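Cellulase (Bacillus sp. BG-CS10, PDB 5E09) probably hydrolyses internal beta-1,4-glucosidic bonds of cellulose as a halophilic family 5 endoglucanase that also carries carbohydrate-binding modules. Local coordinates at residues 9-17 against 261-269; 239-250 against 288-299. All coordinates share one frame; numbering follows the deposited sequence.

Contact 1: 9-17 against 261-269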
# COMPACT_ATOMS: atom_id res chain seq x y z
N ASP A 9 19.58 -21.73 -8.99
CA ASP A 9 18.36 -21.82 -9.80
C ASP A 9 17.15 -21.15 -9.15
O ASP A 9 16.36 -20.52 -9.85
CB ASP A 9 18.01 -23.28 -10.09
CG ASP A 9 19.00 -23.94 -11.03
OD1 ASP A 9 20.08 -23.36 -11.29
OD2 ASP A 9 18.70 -25.05 -11.52
N ILE A 10 16.99 -21.31 -7.84
CA ILE A 10 15.82 -20.76 -7.17
C ILE A 10 15.94 -19.23 -7.05
O ILE A 10 14.93 -18.52 -7.11
CB ILE A 10 15.60 -21.40 -5.78
CG1 ILE A 10 14.19 -21.09 -5.27
CG2 ILE A 10 16.69 -21.00 -4.79
CD1 ILE A 10 13.09 -21.62 -6.15
N GLN A 11 17.16 -18.74 -6.93
CA GLN A 11 17.41 -17.30 -6.88
C GLN A 11 17.10 -16.65 -8.23
O GLN A 11 16.61 -15.51 -8.29
CB GLN A 11 18.85 -17.00 -6.48
CG GLN A 11 19.18 -17.25 -5.02
CD GLN A 11 20.61 -16.87 -4.67
OE1 GLN A 11 21.56 -17.32 -5.32
NE2 GLN A 11 20.78 -16.03 -3.65
N SER A 12 17.40 -17.37 -9.31
CA SER A 12 17.13 -16.88 -10.66
C SER A 12 15.65 -16.97 -10.98
O SER A 12 15.08 -16.10 -11.63
CB SER A 12 17.94 -17.67 -11.69
OG SER A 12 19.33 -17.45 -11.52
N TYR A 13 15.04 -18.06 -10.52
CA TYR A 13 13.60 -18.24 -10.54
C TYR A 13 12.91 -17.02 -9.92
O TYR A 13 12.07 -16.39 -10.56
CB TYR A 13 13.23 -19.52 -9.80
CG TYR A 13 11.76 -19.88 -9.75
CD1 TYR A 13 10.93 -19.35 -8.77
CD2 TYR A 13 11.20 -20.77 -10.66
CE1 TYR A 13 9.59 -19.68 -8.70
CE2 TYR A 13 9.86 -21.10 -10.61
CZ TYR A 13 9.05 -20.55 -9.62
OH TYR A 13 7.71 -20.87 -9.53
N VAL A 14 13.31 -16.67 -8.70
CA VAL A 14 12.68 -15.56 -7.99
C VAL A 14 12.99 -14.20 -8.64
O VAL A 14 12.12 -13.34 -8.72
CB VAL A 14 13.09 -15.53 -6.50
CG1 VAL A 14 12.73 -14.20 -5.85
CG2 VAL A 14 12.43 -16.68 -5.76
N ALA A 15 14.23 -14.03 -9.11
CA ALA A 15 14.59 -12.79 -9.80
C ALA A 15 13.75 -12.61 -11.06
O ALA A 15 13.41 -11.49 -11.43
CB ALA A 15 16.07 -12.78 -10.14
N ASP A 16 13.36 -13.70 -11.68
CA ASP A 16 12.57 -13.69 -12.88
C ASP A 16 11.12 -13.31 -12.65
O ASP A 16 10.37 -13.16 -13.58
CB ASP A 16 12.69 -15.01 -13.60
CG ASP A 16 12.37 -14.91 -15.05
OD1 ASP A 16 12.69 -13.88 -15.65
OD2 ASP A 16 11.79 -15.85 -15.60
N MSE A 17 10.70 -13.19 -11.41
CA MSE A 17 9.36 -12.80 -11.11
C MSE A 17 9.18 -11.31 -11.00
O MSE A 17 8.04 -10.92 -10.97
CB MSE A 17 8.93 -13.40 -9.78
CG MSE A 17 8.81 -14.90 -9.71
SE MSE A 17 8.60 -15.47 -7.84
CE MSE A 17 6.72 -15.06 -7.63
N THR A 261 18.62 -13.34 1.88
CA THR A 261 19.24 -13.10 0.58
C THR A 261 20.77 -13.27 0.60
O THR A 261 21.35 -13.81 -0.34
CB THR A 261 18.89 -11.69 0.05
OG1 THR A 261 17.48 -11.60 -0.18
CG2 THR A 261 19.62 -11.40 -1.25
N ALA A 262 21.40 -12.83 1.68
CA ALA A 262 22.85 -12.96 1.84
C ALA A 262 23.27 -14.43 1.83
O ALA A 262 24.31 -14.78 1.27
CB ALA A 262 23.31 -12.28 3.11
N ASN A 263 22.46 -15.28 2.44
CA ASN A 263 22.62 -16.72 2.31
C ASN A 263 21.85 -17.16 1.07
O ASN A 263 21.38 -16.33 0.30
CB ASN A 263 21.99 -17.44 3.50
CG ASN A 263 22.56 -16.97 4.82
OD1 ASN A 263 23.78 -16.99 5.03
ND2 ASN A 263 21.69 -16.53 5.72
N GLY A 264 21.70 -18.45 0.85
CA GLY A 264 21.02 -18.90 -0.35
C GLY A 264 19.54 -18.68 -0.53
O GLY A 264 18.97 -19.11 -1.53
N ILE A 265 18.90 -18.05 0.45
CA ILE A 265 17.45 -17.90 0.36
C ILE A 265 16.87 -16.63 -0.24
O ILE A 265 17.06 -15.53 0.29
CB ILE A 265 16.89 -18.07 1.79
CG1 ILE A 265 17.58 -19.25 2.49
CG2 ILE A 265 15.38 -18.23 1.77
CD1 ILE A 265 17.10 -19.49 3.90
N PRO A 266 16.14 -16.77 -1.36
CA PRO A 266 15.53 -15.64 -2.05
C PRO A 266 14.27 -15.16 -1.33
O PRO A 266 13.55 -15.97 -0.73
CB PRO A 266 15.19 -16.21 -3.42
CG PRO A 266 14.91 -17.65 -3.14
CD PRO A 266 15.85 -18.05 -2.03
N VAL A 267 14.01 -13.86 -1.39
CA VAL A 267 12.88 -13.27 -0.69
C VAL A 267 11.84 -12.69 -1.65
O VAL A 267 12.19 -12.04 -2.64
CB VAL A 267 13.36 -12.16 0.28
CG1 VAL A 267 12.18 -11.51 1.00
CG2 VAL A 267 14.36 -12.72 1.27
N VAL A 268 10.58 -12.96 -1.36
CA VAL A 268 9.46 -12.30 -2.02
C VAL A 268 8.71 -11.41 -1.03
O VAL A 268 8.17 -11.87 -0.01
CB VAL A 268 8.48 -13.31 -2.65
CG1 VAL A 268 7.25 -12.58 -3.16
CG2 VAL A 268 9.15 -14.09 -3.77
N LEU A 269 8.71 -10.11 -1.33
CA LEU A 269 7.83 -9.17 -0.67
C LEU A 269 6.43 -9.39 -1.23
O LEU A 269 6.01 -8.71 -2.16
CB LEU A 269 8.31 -7.73 -0.89
CG LEU A 269 7.56 -6.63 -0.14
CD1 LEU A 269 7.56 -6.91 1.35
CD2 LEU A 269 8.18 -5.28 -0.43
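Pro266 lies against the first helix of the chain, its ring crossing the side chains of Ile10 and Val14 at about a right angle. The tightest touch is Val14 CG2 on Pro266 CB, 3.6 Å, while Ile10 CG1 meets Pro266 CG at 4.1 Å. Val14 CG2 packs on CB and CG of the proline; CG1, anti to the backbone N (chi1 166°), spans from the proline to Val268 CG2 at 4.1 Å. The selenium of selenomethionine Met17 comes to the same Val268 methyl, SE to CG2 4.3 Å. At the outer margin, the extended Gln11 brings CG to 4.0 Å from Gly264 O, with NE2 equally far from Thr261 O and Asn263 O. Gln11 OE1 is tied back to Thr8 N. Trimming Gln11 to an alanine is likely to leave Thr8 N without that side-chain acceptor and to open a gap beside the Gly264 carbonyl. Val14 O accepts from Thr306 OG1; Ile220 of strand 219-225 backs both Val14 and Val268. The core is apolar, with a polar margin at Gln11 that makes no hydrogen bond across the contact, so helix 9-15 is held to the start of strand 267-272 mainly by van der Waals packing on Pro266 and Val268.

Contact 2: 239-250 against 288-299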
# COMPACT_ATOMS: atom_id res chain seq x y z
N THR A 239 2.93 13.55 7.85
CA THR A 239 2.29 13.86 6.58
C THR A 239 3.27 13.73 5.41
O THR A 239 2.85 13.53 4.28
CB THR A 239 1.71 15.29 6.59
OG1 THR A 239 2.71 16.20 7.04
CG2 THR A 239 0.52 15.38 7.53
N ARG A 240 4.57 13.85 5.70
CA ARG A 240 5.58 13.78 4.65
C ARG A 240 6.47 12.56 4.76
O ARG A 240 6.69 12.00 5.83
CB ARG A 240 6.46 15.04 4.65
CG ARG A 240 5.71 16.35 4.71
CD ARG A 240 6.64 17.55 4.69
NE ARG A 240 5.91 18.76 4.30
CZ ARG A 240 6.24 20.00 4.67
NH1 ARG A 240 7.30 20.20 5.45
NH2 ARG A 240 5.50 21.03 4.28
N PHE A 241 6.98 12.15 3.60
CA PHE A 241 7.93 11.05 3.51
C PHE A 241 9.30 11.51 4.00
O PHE A 241 10.12 11.94 3.20
CB PHE A 241 8.01 10.55 2.07
CG PHE A 241 9.00 9.43 1.88
CD1 PHE A 241 8.77 8.19 2.45
CD2 PHE A 241 10.14 9.61 1.11
CE1 PHE A 241 9.68 7.15 2.28
CE2 PHE A 241 11.05 8.58 0.94
CZ PHE A 241 10.81 7.35 1.52
N GLU A 242 9.53 11.42 5.30
CA GLU A 242 10.77 11.96 5.87
C GLU A 242 11.65 10.84 6.46
O GLU A 242 11.38 9.65 6.26
CB GLU A 242 10.41 13.07 6.89
CG GLU A 242 9.78 14.36 6.33
CD GLU A 242 9.40 15.36 7.41
OE1 GLU A 242 9.44 15.02 8.62
OE2 GLU A 242 9.02 16.49 7.05
N GLU A 243 12.69 11.24 7.19
CA GLU A 243 13.81 10.38 7.58
C GLU A 243 13.42 9.11 8.32
O GLU A 243 14.06 8.08 8.10
CB GLU A 243 14.81 11.17 8.44
CG GLU A 243 16.18 11.29 7.79
CD GLU A 243 17.07 12.27 8.52
OE1 GLU A 243 17.18 12.15 9.76
OE2 GLU A 243 17.65 13.17 7.87
N GLU A 244 12.41 9.15 9.18
CA GLU A 244 12.03 7.95 9.93
C GLU A 244 11.41 6.88 9.04
O GLU A 244 11.66 5.69 9.23
CB GLU A 244 11.07 8.30 11.05
CG GLU A 244 11.60 9.33 12.02
CD GLU A 244 10.72 9.45 13.24
OE1 GLU A 244 10.33 8.39 13.78
OE2 GLU A 244 10.43 10.59 13.65
N THR A 245 10.59 7.31 8.09
CA THR A 245 9.97 6.39 7.13
C THR A 245 11.06 5.71 6.29
O THR A 245 11.08 4.46 6.12
CB THR A 245 8.97 7.15 6.23
OG1 THR A 245 8.16 8.00 7.05
CG2 THR A 245 8.08 6.19 5.47
N GLN A 246 11.98 6.53 5.80
CA GLN A 246 13.10 6.06 5.00
C GLN A 246 13.96 5.07 5.77
O GLN A 246 14.31 3.99 5.27
CB GLN A 246 13.94 7.25 4.53
CG GLN A 246 13.13 8.32 3.81
CD GLN A 246 13.97 9.49 3.34
OE1 GLN A 246 14.18 10.45 4.08
NE2 GLN A 246 14.45 9.42 2.10
N GLN A 247 14.27 5.43 7.01
CA GLN A 247 15.13 4.62 7.86
C GLN A 247 14.47 3.29 8.18
O GLN A 247 15.14 2.27 8.28
CB GLN A 247 15.48 5.36 9.15
CG GLN A 247 16.66 4.75 9.89
CD GLN A 247 17.92 4.69 9.03
OE1 GLN A 247 18.29 5.68 8.40
NE2 GLN A 247 18.56 3.53 8.98
N ASP A 248 13.14 3.32 8.35
CA ASP A 248 12.39 2.09 8.59
C ASP A 248 12.51 1.15 7.40
O ASP A 248 12.69 -0.07 7.57
CB ASP A 248 10.93 2.40 8.88
CG ASP A 248 10.18 1.18 9.37
OD1 ASP A 248 10.38 0.80 10.55
OD2 ASP A 248 9.40 0.60 8.58
N ILE A 249 12.42 1.71 6.20
CA ILE A 249 12.66 0.89 5.00
C ILE A 249 14.07 0.27 5.00
O ILE A 249 14.25 -0.96 4.82
CB ILE A 249 12.45 1.72 3.73
CG1 ILE A 249 10.98 2.11 3.59
CG2 ILE A 249 12.94 0.95 2.51
CD1 ILE A 249 10.70 3.13 2.52
N ILE A 250 15.07 1.13 5.20
CA ILE A 250 16.46 0.70 5.16
C ILE A 250 16.76 -0.40 6.18
O ILE A 250 17.32 -1.43 5.83
CB ILE A 250 17.41 1.89 5.39
CG1 ILE A 250 17.44 2.79 4.15
CG2 ILE A 250 18.82 1.42 5.72
CD1 ILE A 250 18.35 3.97 4.28
N GLU A 288 4.27 12.86 -1.83
CA GLU A 288 4.86 12.08 -0.75
C GLU A 288 4.68 10.58 -1.01
O GLU A 288 5.59 9.78 -0.76
CB GLU A 288 4.23 12.48 0.58
CG GLU A 288 4.41 13.96 0.91
CD GLU A 288 5.87 14.40 0.92
OE1 GLU A 288 6.68 13.77 1.64
OE2 GLU A 288 6.21 15.36 0.21
N LYS A 289 3.51 10.21 -1.55
CA LYS A 289 3.25 8.83 -1.95
C LYS A 289 4.27 8.36 -3.00
O LYS A 289 4.93 7.31 -2.84
CB LYS A 289 1.82 8.70 -2.50
CG LYS A 289 1.51 7.35 -3.13
CD LYS A 289 0.39 7.45 -4.16
CE LYS A 289 -0.84 8.11 -3.57
NZ LYS A 289 -1.88 8.34 -4.61
N LEU A 290 4.40 9.15 -4.07
CA LEU A 290 5.37 8.85 -5.13
C LEU A 290 6.79 8.70 -4.58
O LEU A 290 7.49 7.74 -4.91
CB LEU A 290 5.34 9.94 -6.20
CG LEU A 290 4.02 10.14 -6.95
CD1 LEU A 290 4.12 11.35 -7.87
CD2 LEU A 290 3.65 8.89 -7.72
N LYS A 291 7.21 9.65 -3.74
CA LYS A 291 8.55 9.57 -3.16
C LYS A 291 8.74 8.29 -2.32
O LYS A 291 9.81 7.65 -2.37
CB LYS A 291 8.84 10.82 -2.32
CG LYS A 291 9.12 12.06 -3.18
CD LYS A 291 9.56 13.26 -2.34
CE LYS A 291 8.40 13.87 -1.58
NZ LYS A 291 8.78 15.15 -0.91
N PHE A 292 7.70 7.91 -1.58
CA PHE A 292 7.75 6.69 -0.79
C PHE A 292 8.01 5.49 -1.69
O PHE A 292 8.96 4.72 -1.47
CB PHE A 292 6.46 6.47 -0.00
CG PHE A 292 6.39 5.12 0.67
CD1 PHE A 292 6.96 4.92 1.92
CD2 PHE A 292 5.77 4.05 0.05
CE1 PHE A 292 6.91 3.68 2.54
CE2 PHE A 292 5.72 2.81 0.65
CZ PHE A 292 6.29 2.62 1.90
N PHE A 293 7.18 5.31 -2.71
CA PHE A 293 7.32 4.12 -3.56
C PHE A 293 8.64 4.12 -4.35
O PHE A 293 9.24 3.05 -4.54
CB PHE A 293 6.12 3.99 -4.49
CG PHE A 293 4.90 3.44 -3.81
CD1 PHE A 293 4.74 2.07 -3.65
CD2 PHE A 293 3.93 4.28 -3.29
CE1 PHE A 293 3.62 1.54 -3.01
CE2 PHE A 293 2.80 3.77 -2.65
CZ PHE A 293 2.65 2.39 -2.50
N GLU A 294 9.10 5.29 -4.78
CA GLU A 294 10.38 5.39 -5.48
C GLU A 294 11.53 4.92 -4.59
O GLU A 294 12.36 4.08 -4.98
CB GLU A 294 10.62 6.83 -5.95
CG GLU A 294 11.76 7.01 -6.95
CD GLU A 294 13.12 7.16 -6.29
OE1 GLU A 294 13.17 7.66 -5.14
OE2 GLU A 294 14.13 6.78 -6.92
N PHE A 295 11.57 5.46 -3.37
CA PHE A 295 12.58 5.07 -2.39
C PHE A 295 12.54 3.56 -2.10
O PHE A 295 13.56 2.85 -2.21
CB PHE A 295 12.36 5.88 -1.12
CG PHE A 295 13.48 5.78 -0.13
CD1 PHE A 295 14.59 6.61 -0.22
CD2 PHE A 295 13.42 4.87 0.91
CE1 PHE A 295 15.62 6.52 0.70
CE2 PHE A 295 14.44 4.78 1.84
CZ PHE A 295 15.54 5.61 1.73
N LEU A 296 11.36 3.08 -1.74
CA LEU A 296 11.15 1.67 -1.42
C LEU A 296 11.64 0.74 -2.52
O LEU A 296 12.42 -0.19 -2.25
CB LEU A 296 9.67 1.40 -1.15
CG LEU A 296 9.30 -0.07 -0.90
CD1 LEU A 296 10.06 -0.62 0.30
CD2 LEU A 296 7.80 -0.25 -0.72
N ILE A 297 11.19 0.97 -3.75
CA ILE A 297 11.55 0.05 -4.82
C ILE A 297 13.05 0.15 -5.15
O ILE A 297 13.68 -0.86 -5.48
CB ILE A 297 10.69 0.28 -6.07
CG1 ILE A 297 9.24 -0.11 -5.74
CG2 ILE A 297 11.19 -0.56 -7.24
CD1 ILE A 297 8.25 0.23 -6.83
N HIS A 298 13.63 1.35 -5.02
CA HIS A 298 15.08 1.46 -5.16
C HIS A 298 15.79 0.51 -4.19
O HIS A 298 16.67 -0.27 -4.59
CB HIS A 298 15.56 2.88 -4.90
CG HIS A 298 17.05 3.00 -4.75
ND1 HIS A 298 17.94 2.44 -5.65
CD2 HIS A 298 17.81 3.61 -3.81
CE1 HIS A 298 19.17 2.70 -5.27
NE2 HIS A 298 19.12 3.41 -4.15
N HIS A 299 15.41 0.55 -2.92
CA HIS A 299 16.15 -0.24 -1.94
C HIS A 299 15.85 -1.75 -2.04
O HIS A 299 16.73 -2.59 -1.77
CB HIS A 299 15.89 0.29 -0.54
CG HIS A 299 16.66 1.54 -0.24
ND1 HIS A 299 18.01 1.53 0.03
CD2 HIS A 299 16.28 2.84 -0.22
CE1 HIS A 299 18.43 2.77 0.23
NE2 HIS A 299 17.40 3.59 0.08
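Two consecutive outer helices of the (beta/alpha)8 barrel, 243-261 and 286-302, pack side by side here, the short segments running nearly parallel at 24° with their axes 10.2 Å apart. The loop leading into the first helix supplies Phe241, which joins Phe292 and Phe295 in an aromatic cluster. CG of Phe241 stands anti to its own amide nitrogen (chi1 179°), which lays the ring on the backbone of helix 286-302: Phe292 CA sits over the ring centre, 3.7 Å from the centroid, in a CH-pi contact. The edge of Phe241 is turned toward the face of Phe295 in an offset edge-to-face pair, and its CZ comes to 3.4 Å from Phe295 CB. Glu288 anchors the loop at one point, the inverse gamma turn centred on Phe241: Phe241 N donates to the anti lone pair of Glu288 OE1 (2.6 Å, 157° at the hydrogen), whereas Lys291 NZ bridges to Glu288 OE2 at 2.8 Å, on the syn side but tilted out of the carboxylate plane. That salt bridge probably steadies the carboxylate and its negative charge. Further along, Ile249 is a knob among Phe292, Phe295, Leu296 and His299, its CD1 3.6 Å from Phe295 CD2. Gln246 CG lies over one face of Phe295, and His299 CD2 over the opposite one. Ile250 sets CG1 over the imidazole face of His299, 4.2 Å from the centroid, and CD1 at the edge of Phe295. Beneath this layer, Leu296 touches Phe272 of strand 267-272, and Phe292 rests on Leu274 in the loop after that strand. Phe293 and Leu290 lead from helix 286-302 to helix 326-337, while Leu290 and Lys291 also meet Trp425 of strand 425-432, within the X2 module.

How the contacts relate
Both contacts belong to the family 5 catalytic barrel; three of the four segments come from one run of chain (helix 243-261, strand 267-272, helix 286-302), and the segments of the two contacts alternate in sequence. Contact 1 lies where that strand begins; contact 2 joins the helices before and after it, on the outside of the strand barrel. Their centres are about 23 Å apart and their nearest atoms about 5 Å. Leu269 of contact 1 meets Phe253 of helix 243-261, and Leu296 of contact 2 reaches Phe272, farther along the strand. Family 5 enzymes carry their catalytic glutamates at the C-terminal ends of strands 4 and 7; 267-272 is the seventh, so contact 1 probably sits at the barrel end away from the cleft.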